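Local coordinates for gene 2 protein (Enterobacteria phage Sf6, PDB 5C12), which is a phage DNA-packaging terminase large subunit, here its nuclease domain, which binds magnesium and probably cuts DNA by a two-metal-ion mechanism, at residues 87-92 with 99-104; 111-116 with 125-130; 63-68 with 94-99. The protein carries 1 engineered substitution. One frame throughout, in Å; residues are numbered along the deposited sequence.

Contact 1 of 3, residues 87-92 with 99-104; sequences DWATSL and DHYLWD. With MG (magnesium ion), chain B.
Helix 82-95 packs on the central sheet where Ala89 and Thr90 meet the ring of Tyr101, on a strand whose far end carries a metal ligand. The two helix residues approach the phenol differently. Thr90 lays CG2 over one face of the ring, 4.2 Å from its centroid and 28° off the normal, a CH-pi contact centred toward the hydroxyl end. Its chi1 of 56° turns OG1 back to Ala86 O within the helix, which satisfies the hydroxyl and leaves the methyl for the ring. Ala89 CB instead meets the rim, 3.6 Å from Tyr101 OH and 4.2 Å from Tyr101 CE2. Tyr101 reaches across with CG anti to its own N (chi1 172°), and Phe120 adds an edge-to-face ring contact. This is the helix-on-sheet layer of a beta-alpha-beta crossover: helix 82-95 takes the chain from strand 70-77 past strands 61-67 and 47-52 to the parallel strand 100-104. The topology is consistent with the RNase H-like fold of terminase nucleases. At the end of that strand, Asp104 OD2 binds a magnesium ion at 2.0 Å; two modelled waters also lie in its shell, one of them doubtfully close. The other carboxylate oxygen, OD1, accepts a hydrogen bond from Asp106 N, a second-shell contact that limits rotation of the carboxylate.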
loop_
_atom_site.group_PDB
_atom_site.type_symbol
_atom_site.label_atom_id
_atom_site.label_comp_id
_atom_site.label_asym_id
_atom_site.label_seq_id
_atom_site.Cartn_x
_atom_site.Cartn_y
_atom_site.Cartn_z
ATOM N N ASP A 87 9.549 -7.870 -13.832
ATOM C CA ASP A 87 8.975 -7.864 -15.183
ATOM C C ASP A 87 7.455 -7.974 -15.087
ATOM O O ASP A 87 6.704 -7.251 -15.742
ATOM C CB ASP A 87 9.493 -9.026 -16.000
ATOM C CG ASP A 87 8.990 -8.995 -17.427
ATOM O OD1 ASP A 87 9.080 -7.921 -18.062
ATOM O OD2 ASP A 87 8.502 -10.039 -17.914
ATOM N N TRP A 88 7.005 -8.891 -14.247
ATOM C CA TRP A 88 5.577 -9.078 -14.020
ATOM C C TRP A 88 4.901 -7.801 -13.530
ATOM O O TRP A 88 3.865 -7.373 -14.060
ATOM C CB TRP A 88 5.405 -10.237 -13.037
ATOM C CG TRP A 88 4.028 -10.330 -12.387
ATOM C CD1 TRP A 88 2.870 -10.779 -12.969
ATOM C CD2 TRP A 88 3.706 -10.028 -11.035
ATOM N NE1 TRP A 88 1.842 -10.735 -12.052
ATOM C CE2 TRP A 88 2.331 -10.295 -10.860
ATOM C CE3 TRP A 88 4.434 -9.536 -9.946
ATOM C CZ2 TRP A 88 1.684 -10.086 -9.654
ATOM C CZ3 TRP A 88 3.786 -9.331 -8.761
ATOM C CH2 TRP A 88 2.417 -9.593 -8.627
ATOM N N ALA A 89 5.476 -7.175 -12.505
ATOM C CA ALA A 89 4.853 -6.027 -11.875
ATOM C C ALA A 89 4.879 -4.796 -12.765
ATOM O O ALA A 89 3.917 -4.044 -12.824
ATOM C CB ALA A 89 5.542 -5.724 -10.580
ATOM N N THR A 90 5.992 -4.587 -13.464
ATOM C CA THR A 90 6.067 -3.440 -14.358
ATOM C C THR A 90 5.137 -3.619 -15.550
ATOM O O THR A 90 4.543 -2.659 -16.030
ATOM C CB THR A 90 7.517 -3.140 -14.839
ATOM O OG1 THR A 90 8.103 -4.287 -15.462
ATOM C CG2 THR A 90 8.378 -2.693 -13.645
ATOM N N SER A 91 5.000 -4.848 -16.032
ATOM C CA SER A 91 4.035 -5.116 -17.094
ATOM C C SER A 91 2.610 -4.846 -16.619
ATOM O O SER A 91 1.812 -4.281 -17.356
ATOM C CB SER A 91 4.182 -6.540 -17.599
ATOM O OG SER A 91 5.357 -6.639 -18.387
ATOM N N LEU A 92 2.281 -5.222 -15.388
ATOM C CA LEU A 92 0.969 -4.854 -14.825
ATOM C C LEU A 92 0.785 -3.339 -14.750
ATOM O O LEU A 92 -0.282 -2.820 -15.072
ATOM C CB LEU A 92 0.727 -5.494 -13.450
ATOM C CG LEU A 92 0.406 -6.995 -13.469
ATOM C CD1 LEU A 92 0.345 -7.480 -12.032
ATOM C CD2 LEU A 92 -0.888 -7.267 -14.207
ATOM N N ASP A 99 0.652 6.074 -13.826
ATOM C CA ASP A 99 1.442 7.293 -13.919
ATOM C C ASP A 99 2.675 7.181 -13.042
ATOM O O ASP A 99 3.711 7.755 -13.347
ATOM C CB ASP A 99 0.593 8.492 -13.478
ATOM C CG ASP A 99 -0.601 8.703 -14.374
ATOM O OD1 ASP A 99 -0.411 8.971 -15.571
ATOM O OD2 ASP A 99 -1.750 8.581 -13.904
ATOM N N HIS A 100 2.567 6.432 -11.954
ATOM C CA HIS A 100 3.623 6.289 -10.965
ATOM C C HIS A 100 3.699 4.851 -10.516
ATOM O O HIS A 100 2.684 4.236 -10.216
ATOM C CB HIS A 100 3.332 7.177 -9.758
ATOM C CG HIS A 100 3.082 8.603 -10.108
ATOM N ND1 HIS A 100 4.087 9.463 -10.489
ATOM C CD2 HIS A 100 1.938 9.329 -10.131
ATOM C CE1 HIS A 100 3.573 10.656 -10.730
ATOM N NE2 HIS A 100 2.271 10.604 -10.515
ATOM N N TYR A 101 4.907 4.330 -10.416
ATOM C CA TYR A 101 5.171 2.984 -9.940
ATOM C C TYR A 101 6.177 3.069 -8.814
ATOM O O TYR A 101 7.189 3.770 -8.946
ATOM C CB TYR A 101 5.767 2.166 -11.056
ATOM C CG TYR A 101 6.283 0.809 -10.705
ATOM C CD1 TYR A 101 7.613 0.603 -10.425
ATOM C CD2 TYR A 101 5.445 -0.311 -10.746
ATOM C CE1 TYR A 101 8.100 -0.641 -10.143
ATOM C CE2 TYR A 101 5.925 -1.564 -10.471
ATOM C CZ TYR A 101 7.263 -1.727 -10.166
ATOM O OH TYR A 101 7.804 -2.965 -9.918
ATOM N N LEU A 102 5.900 2.357 -7.731
ATOM C CA LEU A 102 6.828 2.223 -6.616
ATOM C C LEU A 102 7.156 0.766 -6.381
ATOM O O LEU A 102 6.371 -0.126 -6.729
ATOM C CB LEU A 102 6.255 2.824 -5.337
ATOM C CG LEU A 102 5.802 4.283 -5.418
ATOM C CD1 LEU A 102 4.320 4.332 -5.758
ATOM C CD2 LEU A 102 6.059 5.006 -4.102
ATOM N N TRP A 103 8.319 0.499 -5.791
ATOM C CA TRP A 103 8.608 -0.847 -5.349
ATOM C C TRP A 103 9.464 -0.806 -4.106
ATOM O O TRP A 103 10.176 0.176 -3.873
ATOM C CB TRP A 103 9.292 -1.664 -6.455
ATOM C CG TRP A 103 10.777 -1.454 -6.553
ATOM C CD1 TRP A 103 11.745 -2.265 -6.047
ATOM C CD2 TRP A 103 11.461 -0.371 -7.207
ATOM N NE1 TRP A 103 12.991 -1.751 -6.327
ATOM C CE2 TRP A 103 12.838 -0.584 -7.029
ATOM C CE3 TRP A 103 11.036 0.767 -7.891
ATOM C CZ2 TRP A 103 13.797 0.288 -7.535
ATOM C CZ3 TRP A 103 11.981 1.645 -8.367
ATOM C CH2 TRP A 103 13.349 1.394 -8.201
ATOM N N ASP A 104 9.404 -1.869 -3.316
ATOM C CA ASP A 104 10.162 -1.960 -2.083
ATOM C C ASP A 104 11.616 -2.260 -2.396
ATOM O O ASP A 104 11.956 -3.315 -2.919
ATOM C CB ASP A 104 9.569 -3.040 -1.180
ATOM C CG ASP A 104 10.343 -3.250 0.097
ATOM O OD1 ASP A 104 11.217 -2.432 0.448
ATOM O OD2 ASP A 104 10.084 -4.269 0.768
HETATM MG MG MG B . 8.972 -5.903 1.200
HETATM O O HOH W 1 7.636 -4.746 1.931
HETATM O O HOH W 2 8.475 -7.511 1.316
#

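Contact 2 of 3, residues 111-116 with 125-130; sequences GLRRQT and ITATMF
Hydrogen bonding between Arg113 and Ala127 dominates this contact between the start of helix 113-119 and the edge strand 126-130. In the conformer described, one of two deposited, the guanidinium grips a single atom end-on: Arg113 NH1 donates to Ala127 O at 2.9 Å and Arg113 NH2 donates to the same Ala127 O at 3.1 Å. The oxygen lies at the guanidinium edge, close to its plane, yet both nitrogens come from the same face of the carbonyl. NH1 stands well above the carbonyl plane, whereas NH2 is tilted 25° from it, and both bonds are bent, with N-H...O angles of 151° and 141°. A side chain extended from CG to NE supplies the length needed to span the gap from helix to strand.

The polar end of Thr116 is used within its own segment, at the start of the helix. Thr116 OG1 donates to Leu112 O at 2.7 Å, and the same oxygen takes the backbone N-H of Thr116, so one carbonyl holds two donors. That rotation sets CG2 anti to the backbone N and sends it to the strand.

Apolar packing rests mainly on one methyl pair. Thr116 CG2 touches Ala127 CB at 3.8 Å, and the alanine methyl also has Arg113 NH1 beside it at 4.2 Å. Met129 starts off to one side, but its end comes nearer the helix and touches Trp103.

The contact lies within the beta-alpha-beta unit formed by strand 100-104, helix 113-119 and strand 126-130. Trp103 and Tyr101 of the neighbouring strand line the helix-facing side, while on the other side of the sheet Phe130 packs on helix 249-256.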
loop_
_atom_site.group_PDB
_atom_site.type_symbol
_atom_site.label_atom_id
_atom_site.label_comp_id
_atom_site.label_asym_id
_atom_site.label_seq_id
_atom_site.Cartn_x
_atom_site.Cartn_y
_atom_site.Cartn_z
ATOM N N GLY A 111 18.227 -3.555 -5.943
ATOM C CA GLY A 111 18.954 -3.435 -7.194
ATOM C C GLY A 111 18.105 -3.364 -8.451
ATOM O O GLY A 111 18.650 -3.447 -9.562
ATOM N N LEU A 112 16.793 -3.199 -8.289
ATOM C CA LEU A 112 15.861 -3.299 -9.413
ATOM C C LEU A 112 15.648 -2.022 -10.229
ATOM O O LEU A 112 14.864 -2.024 -11.174
ATOM C CB LEU A 112 14.494 -3.771 -8.905
ATOM C CG LEU A 112 14.486 -5.212 -8.404
ATOM C CD1 LEU A 112 13.122 -5.552 -7.807
ATOM C CD2 LEU A 112 14.817 -6.160 -9.531
ATOM N N ARG A 113 16.342 -0.928 -9.936
ATOM C CA ARG A 113 16.005 0.307 -10.637
ATOM C C ARG A 113 16.329 0.230 -12.129
ATOM O O ARG A 113 15.535 0.674 -12.934
ATOM C CB ARG A 113 16.647 1.559 -10.034
ATOM C CG ARG A 113 16.126 2.798 -10.748
ATOM C CD ARG A 113 16.570 4.153 -10.210
ATOM N NE ARG A 113 15.803 5.194 -10.903
ATOM C CZ ARG A 113 14.569 5.564 -10.568
ATOM N NH1 ARG A 113 14.000 5.059 -9.502
ATOM N NH2 ARG A 113 13.934 6.487 -11.269
ATOM N N ARG A 114 17.477 -0.323 -12.509
ATOM C CA ARG A 114 17.802 -0.388 -13.930
ATOM C C ARG A 114 16.740 -1.169 -14.712
ATOM O O ARG A 114 16.251 -0.715 -15.745
ATOM C CB ARG A 114 19.191 -1.006 -14.138
ATOM C CG ARG A 114 19.506 -1.266 -15.570
ATOM C CD ARG A 114 20.845 -2.029 -15.725
ATOM N NE ARG A 114 20.587 -3.137 -16.625
ATOM C CZ ARG A 114 20.701 -4.416 -16.309
ATOM N NH1 ARG A 114 21.178 -4.794 -15.127
ATOM N NH2 ARG A 114 20.437 -5.333 -17.223
ATOM N N GLN A 115 16.355 -2.336 -14.208
ATOM C CA GLN A 115 15.377 -3.152 -14.901
ATOM C C GLN A 115 14.044 -2.434 -14.957
ATOM O O GLN A 115 13.327 -2.482 -15.955
ATOM C CB GLN A 115 15.211 -4.499 -14.210
ATOM C CG GLN A 115 14.155 -5.368 -14.858
ATOM C CD GLN A 115 13.970 -6.688 -14.150
ATOM O OE1 GLN A 115 14.694 -7.013 -13.201
ATOM N NE2 GLN A 115 13.017 -7.478 -14.631
ATOM N N THR A 116 13.701 -1.774 -13.866
ATOM C CA THR A 116 12.440 -1.067 -13.796
ATOM C C THR A 116 12.383 0.073 -14.794
ATOM O O THR A 116 11.402 0.209 -15.532
ATOM C CB THR A 116 12.198 -0.568 -12.383
ATOM O OG1 THR A 116 12.174 -1.693 -11.497
ATOM C CG2 THR A 116 10.914 0.190 -12.292
ATOM N N ILE A 125 5.854 6.926 -17.181
ATOM C CA ILE A 125 5.651 6.279 -15.883
ATOM C C ILE A 125 6.864 6.540 -15.029
ATOM O O ILE A 125 7.996 6.217 -15.429
ATOM C CB ILE A 125 5.480 4.762 -16.026
ATOM C CG1 ILE A 125 4.412 4.462 -17.068
ATOM C CG2 ILE A 125 5.171 4.146 -14.672
ATOM C CD1 ILE A 125 4.200 3.010 -17.315
ATOM N N THR A 126 6.652 7.177 -13.883
ATOM C CA THR A 126 7.741 7.413 -12.956
ATOM C C THR A 126 8.006 6.148 -12.159
ATOM O O THR A 126 7.109 5.341 -11.931
ATOM C CB THR A 126 7.440 8.546 -11.976
ATOM O OG1 THR A 126 6.326 8.181 -11.149
ATOM C CG2 THR A 126 7.139 9.826 -12.726
ATOM N N ALA A 127 9.246 5.979 -11.730
ATOM C CA ALA A 127 9.657 4.839 -10.929
ATOM C C ALA A 127 10.312 5.353 -9.661
ATOM O O ALA A 127 11.292 6.105 -9.729
ATOM C CB ALA A 127 10.626 3.957 -11.701
ATOM N N THR A 128 9.778 4.951 -8.512
ATOM C CA THR A 128 10.259 5.415 -7.212
ATOM C C THR A 128 10.569 4.241 -6.307
ATOM O O THR A 128 9.722 3.338 -6.153
ATOM C CB THR A 128 9.212 6.319 -6.548
ATOM O OG1 THR A 128 9.023 7.476 -7.362
ATOM C CG2 THR A 128 9.652 6.723 -5.150
ATOM N N MET A 129 11.773 4.215 -5.737
ATOM C CA MET A 129 12.129 3.152 -4.817
ATOM C C MET A 129 11.590 3.560 -3.463
ATOM O O MET A 129 11.880 4.643 -2.975
ATOM C CB MET A 129 13.645 2.936 -4.738
ATOM C CG MET A 129 14.018 1.978 -3.598
ATOM S SD MET A 129 15.787 1.660 -3.462
ATOM C CE MET A 129 15.864 0.773 -4.930
ATOM N N PHE A 130 10.811 2.683 -2.859
ATOM C CA PHE A 130 10.273 2.899 -1.527
ATOM C C PHE A 130 11.121 2.171 -0.518
ATOM O O PHE A 130 11.409 0.988 -0.692
ATOM C CB PHE A 130 8.842 2.358 -1.491
ATOM C CG PHE A 130 8.122 2.576 -0.182
ATOM C CD1 PHE A 130 8.296 1.706 0.871
ATOM C CD2 PHE A 130 7.266 3.653 -0.043
ATOM C CE1 PHE A 130 7.596 1.900 2.053
ATOM C CE2 PHE A 130 6.582 3.858 1.147
ATOM C CZ PHE A 130 6.782 2.996 2.180
#

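Contact 3 of 3, residues 63-68 with 94-99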
loop_
_atom_site.group_PDB
_atom_site.type_symbol
_atom_site.label_atom_id
_atom_site.label_comp_id
_atom_site.label_asym_id
_atom_site.label_seq_id
_atom_site.Cartn_x
_atom_site.Cartn_y
_atom_site.Cartn_z
ATOM N N TYR A 63 1.436 -6.957 -5.872
ATOM C CA TYR A 63 1.194 -5.784 -6.690
ATOM C C TYR A 63 -0.147 -5.184 -6.336
ATOM O O TYR A 63 -1.101 -5.897 -6.071
ATOM C CB TYR A 63 1.209 -6.166 -8.161
ATOM C CG TYR A 63 0.798 -5.077 -9.121
ATOM C CD1 TYR A 63 -0.525 -4.830 -9.400
ATOM C CD2 TYR A 63 1.740 -4.288 -9.745
ATOM C CE1 TYR A 63 -0.905 -3.840 -10.277
ATOM C CE2 TYR A 63 1.375 -3.308 -10.613
ATOM C CZ TYR A 63 0.065 -3.072 -10.880
ATOM O OH TYR A 63 -0.272 -2.094 -11.798
ATOM N N ALA A 64 -0.212 -3.869 -6.352
ATOM C CA ALA A 64 -1.466 -3.165 -6.117
ATOM C C ALA A 64 -1.524 -1.960 -7.014
ATOM O O ALA A 64 -0.488 -1.377 -7.322
ATOM C CB ALA A 64 -1.584 -2.754 -4.670
ATOM N N SER A 65 -2.717 -1.581 -7.455
ATOM C CA SER A 65 -2.864 -0.365 -8.225
ATOM C C SER A 65 -4.163 0.324 -7.875
ATOM O O SER A 65 -5.174 -0.338 -7.620
ATOM C CB SER A 65 -2.837 -0.669 -9.719
ATOM O OG SER A 65 -2.848 0.522 -10.475
ATOM N N ARG A 66 -4.132 1.652 -7.881
ATOM C CA ARG A 66 -5.341 2.437 -7.690
ATOM C C ARG A 66 -5.406 3.563 -8.692
ATOM O O ARG A 66 -4.370 4.059 -9.172
ATOM C CB ARG A 66 -5.363 3.008 -6.276
ATOM C CG ARG A 66 -4.291 4.036 -5.961
ATOM C CD ARG A 66 -4.288 4.433 -4.500
ATOM N NE ARG A 66 -3.185 5.330 -4.145
ATOM C CZ ARG A 66 -3.255 6.650 -4.062
ATOM N NH1 ARG A 66 -4.384 7.309 -4.316
ATOM N NH2 ARG A 66 -2.188 7.333 -3.682
ATOM N N HIS A 67 -6.616 3.997 -8.982
ATOM C CA HIS A 67 -6.880 5.188 -9.754
ATOM C C HIS A 67 -7.473 6.149 -8.746
ATOM O O HIS A 67 -8.591 5.946 -8.278
ATOM C CB HIS A 67 -7.854 4.885 -10.894
ATOM C CG HIS A 67 -8.259 6.089 -11.681
ATOM N ND1 HIS A 67 -9.268 6.057 -12.625
ATOM C CD2 HIS A 67 -7.804 7.363 -11.662
ATOM C CE1 HIS A 67 -9.416 7.259 -13.151
ATOM N NE2 HIS A 67 -8.534 8.067 -12.591
ATOM N N GLY A 68 -6.732 7.190 -8.370
ATOM C CA GLY A 68 -7.178 8.025 -7.277
ATOM C C GLY A 68 -7.481 7.189 -6.053
ATOM O O GLY A 68 -6.692 6.369 -5.608
ATOM N N ILE A 94 2.115 -1.084 -16.650
ATOM C CA ILE A 94 1.819 -0.654 -17.994
ATOM C C ILE A 94 0.366 -0.962 -18.377
ATOM O O ILE A 94 -0.338 -0.095 -18.905
ATOM C CB ILE A 94 2.821 -1.285 -18.972
ATOM C CG1 ILE A 94 4.201 -0.683 -18.716
ATOM C CG2 ILE A 94 2.387 -1.070 -20.429
ATOM C CD1 ILE A 94 5.304 -1.498 -19.322
ATOM N N GLU A 95 -0.084 -2.184 -18.106
ATOM C CA GLU A 95 -1.450 -2.597 -18.427
ATOM C C GLU A 95 -2.480 -1.711 -17.716
ATOM O O GLU A 95 -3.542 -1.399 -18.279
ATOM C CB GLU A 95 -1.630 -4.064 -18.041
ATOM C CG GLU A 95 -2.974 -4.651 -18.392
ATOM C CD GLU A 95 -3.060 -6.146 -18.115
ATOM O OE1 GLU A 95 -2.061 -6.740 -17.657
ATOM O OE2 GLU A 95 -4.133 -6.733 -18.361
ATOM N N ASP A 96 -2.140 -1.277 -16.505
ATOM C CA ASP A 96 -3.031 -0.480 -15.682
ATOM C C ASP A 96 -2.970 1.014 -15.988
ATOM O O ASP A 96 -3.713 1.793 -15.389
ATOM C CB ASP A 96 -2.721 -0.696 -14.197
ATOM C CG ASP A 96 -3.228 -2.038 -13.684
ATOM O OD1 ASP A 96 -4.161 -2.585 -14.305
ATOM O OD2 ASP A 96 -2.670 -2.553 -12.689
ATOM N N GLY A 97 -2.098 1.417 -16.898
ATOM C CA GLY A 97 -1.969 2.820 -17.263
ATOM C C GLY A 97 -1.406 3.656 -16.126
ATOM O O GLY A 97 -1.799 4.806 -15.931
ATOM N N ALA A 98 -0.491 3.073 -15.358
ATOM C CA ALA A 98 0.109 3.773 -14.241
ATOM C C ALA A 98 0.803 5.052 -14.660
ATOM O O ALA A 98 1.476 5.100 -15.688
ATOM C CB ALA A 98 1.085 2.875 -13.487
ATOM N N ASP A 99 0.652 6.074 -13.826
ATOM C CA ASP A 99 1.442 7.293 -13.919
ATOM C C ASP A 99 2.675 7.181 -13.042
ATOM O O ASP A 99 3.711 7.755 -13.347
ATOM C CB ASP A 99 0.593 8.492 -13.478
ATOM C CG ASP A 99 -0.601 8.703 -14.374
ATOM O OD1 ASP A 99 -0.411 8.971 -15.571
ATOM O OD2 ASP A 99 -1.750 8.581 -13.904
#
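At the edge of the Tyr63 ring, close to its plane, sits the carboxylate oxygen OD2 of Asp96. The hydroxyl donates to it in a short hydrogen bond, 2.6 Å from Tyr63 OH to Asp96 OD2, and the same oxygen is 3.3 Å from the ring carbon Tyr63 CE1. Ring and carboxylate come from opposite directions with their planes 39° apart. The phenol uses the anti side of OD2, 19° out of the carboxylate plane. Around the ring itself, Trp88, Ala89 and Leu92 of helix 82-95 pack against the tyrosine. A second flat group, the guanidinium of Arg66, has Gly68 O at its edge, where Arg66 NH1 donates to Gly68 O at 2.8 Å, a bond within residues 63-68 at the end of the strand.

Asp96 is divided between several partners. Its chi1 of -75° directs CG at the sheet, where OD2 takes the tyrosine and OD1 forms a salt bridge with Arg73; Lys72 binds its backbone O. The positive charge of Arg73 would be expected to favour the ionised carboxylate in this buried setting. Ser65 CB lies 3.5 Å from Asp96 OD2, while the serine hydroxyl bonds to Ser49 OG, which is also a partner of Tyr63 OH. The two strand residues are thus tied to strand 47-52 as well.

Just beyond Asp96 the chain leaves the helix at Gly97, whose positive phi and bonds back into the last turn make a Schellman motif. The contact joins this capped helix end to the second strand of what is probably an RNase H-like sheet.

In the fold
All three contacts join one sheet to the helices packed against it. Contact 1 lies about 8 Å, centre to centre, from both contact 2 and contact 3, which are about 15 Å apart. Contacts 1 and 3 share helix 82-95 and Asp99, and their segments alternate along the chain; contact 2 follows both, on helix 113-119. Strands 100-104 and 126-130 are sheet neighbours, joined by backbone bonds, and His100 ND1 with Thr126 OG1 adds a probable side-chain bond. Strands 61-67 and 100-104 flank strand 47-52. The helices thus lie on the sheet whose strands 47-52 and 100-104 carry the metal-binding Asp52 and Asp104.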